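Local coordinates for protein serine protease (Nocardiopsis alba, PDB 2OUA) that probably acts as a secreted serine endopeptidase of the chymotrypsin-like S1 family, this chain being the mature protease domain, an acid-resistant and kinetically stable enzyme, at residues A[8-20]-A[30-44]. Numbering follows the deposited sequence.
Unlike the reference sequence in segment 30-44: G37 (reference Ala).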
# COMPACT_ATOMS: atom_id res chain seq x y z
N ALA A 8 7.74 -2.23 7.12
CA ALA A 8 6.82 -2.42 8.23
C ALA A 8 6.66 -1.18 9.09
O ALA A 8 7.58 -0.37 9.22
CB ALA A 8 7.29 -3.58 9.10
N TYR A 9 5.47 -1.03 9.66
CA TYR A 9 5.17 0.06 10.59
C TYR A 9 4.20 -0.57 11.57
O TYR A 9 3.51 -1.53 11.24
CB TYR A 9 4.58 1.29 9.87
CG TYR A 9 3.19 1.14 9.29
CD1 TYR A 9 2.05 1.26 10.10
CD2 TYR A 9 3.01 0.95 7.93
CE1 TYR A 9 0.76 1.21 9.54
CE2 TYR A 9 1.74 0.90 7.37
CZ TYR A 9 0.62 1.02 8.18
OH TYR A 9 -0.63 0.97 7.61
N THR A 10 4.16 -0.05 12.79
CA THR A 10 3.28 -0.63 13.80
C THR A 10 2.27 0.36 14.35
O THR A 10 2.54 1.56 14.42
CB THR A 10 4.09 -1.23 14.96
OG1 THR A 10 4.94 -0.21 15.51
CG2 THR A 10 4.96 -2.38 14.47
N MET A 11 1.12 -0.16 14.76
CA MET A 11 0.04 0.65 15.30
C MET A 11 -0.87 -0.24 16.14
O MET A 11 -2.09 -0.07 16.14
CB MET A 11 -0.76 1.28 14.16
CG MET A 11 -0.99 0.35 12.97
SD MET A 11 -1.55 -1.33 13.40
CE MET A 11 -1.23 -2.19 11.87
N GLY A 12 -0.27 -1.17 16.87
CA GLY A 12 -1.06 -2.11 17.65
C GLY A 12 -1.29 -3.25 16.68
O GLY A 12 -2.41 -3.74 16.50
N GLY A 13 -0.20 -3.66 16.05
CA GLY A 13 -0.22 -4.72 15.06
C GLY A 13 0.78 -4.28 14.00
O GLY A 13 1.50 -3.30 14.21
N ARG A 14 0.84 -4.97 12.87
CA ARG A 14 1.79 -4.59 11.84
C ARG A 14 1.18 -4.53 10.44
O ARG A 14 0.35 -5.35 10.07
CB ARG A 14 2.99 -5.55 11.85
CG ARG A 14 4.04 -5.29 10.76
CD ARG A 14 5.33 -6.05 11.04
NE ARG A 14 5.12 -7.48 11.22
CZ ARG A 14 4.92 -8.34 10.22
NH1 ARG A 14 4.91 -7.92 8.96
NH2 ARG A 14 4.71 -9.63 10.49
N CYS A 15 1.61 -3.53 9.68
CA CYS A 15 1.16 -3.35 8.30
C CYS A 15 2.38 -2.87 7.52
O CYS A 15 3.46 -2.74 8.09
CB CYS A 15 0.03 -2.32 8.22
SG CYS A 15 -1.65 -3.05 8.37
N SER A 16 2.21 -2.62 6.23
CA SER A 16 3.31 -2.18 5.39
C SER A 16 3.04 -0.86 4.69
O SER A 16 1.90 -0.56 4.32
CB SER A 16 3.63 -3.25 4.34
OG SER A 16 3.90 -4.50 4.95
N VAL A 17 4.10 -0.08 4.49
CA VAL A 17 4.00 1.21 3.81
C VAL A 17 3.60 1.02 2.36
O VAL A 17 4.10 0.11 1.68
CB VAL A 17 5.37 1.97 3.85
CG1 VAL A 17 5.32 3.20 2.96
CG2 VAL A 17 5.70 2.37 5.28
N GLY A 18 2.70 1.87 1.88
CA GLY A 18 2.28 1.79 0.49
C GLY A 18 3.24 2.62 -0.34
O GLY A 18 4.15 2.08 -0.97
N PHE A 19 3.04 3.93 -0.34
CA PHE A 19 3.91 4.83 -1.10
C PHE A 19 4.10 6.14 -0.36
O PHE A 19 3.14 6.68 0.21
CB PHE A 19 3.33 5.14 -2.48
CG PHE A 19 3.20 3.95 -3.37
CD1 PHE A 19 1.99 3.27 -3.48
CD2 PHE A 19 4.30 3.48 -4.09
CE1 PHE A 19 1.87 2.15 -4.29
CE2 PHE A 19 4.19 2.36 -4.90
CZ PHE A 19 2.98 1.69 -5.00
N ALA A 20 5.33 6.64 -0.36
CA ALA A 20 5.61 7.92 0.29
C ALA A 20 4.83 8.97 -0.49
O ALA A 20 4.78 8.93 -1.73
CB ALA A 20 7.10 8.22 0.22
N PHE A 30 2.50 8.76 4.04
CA PHE A 30 2.43 7.68 3.07
C PHE A 30 1.03 7.09 2.99
O PHE A 30 0.29 7.10 3.98
CB PHE A 30 3.45 6.58 3.40
CG PHE A 30 3.25 5.92 4.75
CD1 PHE A 30 2.26 4.96 4.94
CD2 PHE A 30 4.08 6.25 5.82
CE1 PHE A 30 2.10 4.33 6.18
CE2 PHE A 30 3.92 5.63 7.07
CZ PHE A 30 2.93 4.66 7.25
N VAL A 31 0.66 6.61 1.81
CA VAL A 31 -0.64 5.98 1.65
C VAL A 31 -0.48 4.52 2.03
O VAL A 31 0.60 3.95 1.90
CB VAL A 31 -1.17 6.10 0.19
CG1 VAL A 31 -1.50 7.55 -0.12
CG2 VAL A 31 -0.15 5.56 -0.79
N THR A 32 -1.56 3.93 2.52
CA THR A 32 -1.55 2.54 2.96
C THR A 32 -3.00 2.07 2.98
O THR A 32 -3.87 2.77 2.47
CB THR A 32 -0.92 2.42 4.38
OG1 THR A 32 -0.77 1.04 4.73
CG2 THR A 32 -1.79 3.12 5.41
N ALA A 33 -3.26 0.90 3.55
CA ALA A 33 -4.63 0.38 3.61
C ALA A 33 -5.38 0.95 4.81
O ALA A 33 -4.82 1.09 5.90
CB ALA A 33 -4.62 -1.14 3.69
N GLY A 34 -6.66 1.26 4.62
CA GLY A 34 -7.46 1.80 5.69
C GLY A 34 -7.76 0.82 6.82
O GLY A 34 -8.03 1.23 7.95
N HIS A 35 -7.72 -0.48 6.53
CA HIS A 35 -8.00 -1.44 7.59
C HIS A 35 -6.85 -1.53 8.58
O HIS A 35 -6.97 -2.15 9.63
CB HIS A 35 -8.34 -2.83 7.02
CG HIS A 35 -7.15 -3.58 6.49
ND1 HIS A 35 -6.90 -3.71 5.14
CD2 HIS A 35 -6.18 -4.28 7.12
CE1 HIS A 35 -5.82 -4.45 4.97
NE2 HIS A 35 -5.36 -4.81 6.16
N CYS A 36 -5.73 -0.90 8.24
CA CYS A 36 -4.56 -0.90 9.11
C CYS A 36 -4.72 0.06 10.29
O CYS A 36 -4.03 -0.05 11.30
CB CYS A 36 -3.30 -0.53 8.32
SG CYS A 36 -2.77 -1.84 7.18
N GLY A 37 -5.64 1.01 10.16
CA GLY A 37 -5.84 1.95 11.24
C GLY A 37 -6.97 2.93 11.05
O GLY A 37 -7.22 3.42 9.94
N SER A 38 -7.68 3.20 12.14
CA SER A 38 -8.79 4.14 12.14
C SER A 38 -8.21 5.55 12.22
O SER A 38 -7.08 5.73 12.66
CB SER A 38 -9.69 3.88 13.35
OG SER A 38 -8.93 3.85 14.55
N VAL A 39 -8.98 6.55 11.80
CA VAL A 39 -8.49 7.92 11.87
C VAL A 39 -8.04 8.21 13.29
O VAL A 39 -8.74 7.87 14.25
CB VAL A 39 -9.59 8.92 11.47
CG1 VAL A 39 -9.10 10.35 11.70
CG2 VAL A 39 -9.97 8.73 10.01
N GLY A 40 -6.87 8.84 13.41
CA GLY A 40 -6.33 9.17 14.72
C GLY A 40 -5.36 8.14 15.26
O GLY A 40 -4.67 8.39 16.25
N THR A 41 -5.29 6.98 14.62
CA THR A 41 -4.39 5.93 15.07
C THR A 41 -2.93 6.31 14.88
O THR A 41 -2.53 6.78 13.82
CB THR A 41 -4.69 4.61 14.36
OG1 THR A 41 -5.97 4.14 14.77
CG2 THR A 41 -3.64 3.56 14.71
N GLN A 42 -2.15 6.08 15.94
CA GLN A 42 -0.73 6.39 15.96
C GLN A 42 0.11 5.31 15.29
O GLN A 42 -0.15 4.11 15.44
CB GLN A 42 -0.26 6.58 17.40
CG GLN A 42 -0.88 7.77 18.11
CD GLN A 42 -0.46 9.09 17.50
OE1 GLN A 42 0.74 9.37 17.36
NE2 GLN A 42 -1.43 9.92 17.15
N VAL A 43 1.14 5.75 14.57
CA VAL A 43 2.03 4.85 13.85
C VAL A 43 3.49 5.04 14.24
O VAL A 43 3.93 6.15 14.53
CB VAL A 43 1.91 5.09 12.32
CG1 VAL A 43 3.05 4.39 11.59
CG2 VAL A 43 0.56 4.60 11.82
N SER A 44 4.23 3.94 14.23
CA SER A 44 5.66 3.95 14.52
C SER A 44 6.39 3.19 13.42
O SER A 44 6.00 2.08 13.05
CB SER A 44 5.96 3.29 15.86
OG SER A 44 5.65 4.14 16.95
O HOH W 1 7.90 0.04 14.88
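T32 OG1 meets two oxygens roughly at right angles: it hydrogen-bonds Y9 OH at 2.9 Å and lies within bonding distance of S16 O at 3.1 Å. With chi1 at -173°, the hydroxyl points away from T32 N and into the plane of the Y9 ring, at its edge. Over one face of that ring, nearer its rim than its centre, lies F30 CZ; the two aromatic planes are inclined at 49°. V17 CG2 sits over the centre of the F30 ring, 4.0 Å from its centroid, a CH-pi contact. V43 CG1 packs against Y9 CD1 at 3.6 Å. Beyond the phenol, whose OH touches C36 CB, the C15–C36 disulfide ties strand 14-22 to the 3-10 turn 34-36 carrying H35, the predicted charge-relay histidine, whose ND1 bonds D61 and NE2 S143. M11, bent at chi2, brings CG, SD and CE against C36 O. T10 N donates to S44 O (2.8 Å, N-H...O 165°) and S44 N returns a bond to T10 O. G18 N and F19 N both turn to V31 O, weakly, making a classic beta bulge; V31 N bonds F19 O at 3.0 Å. The contact pairs 14-22 with 28-32 as a hairpin and bridges 8-10 to 42-45 in the N-terminal barrel of the chymotrypsin fold, with F52 of strand 48-56 against Y9 and V43, and V65 of strand 62-69 against F30 and T32.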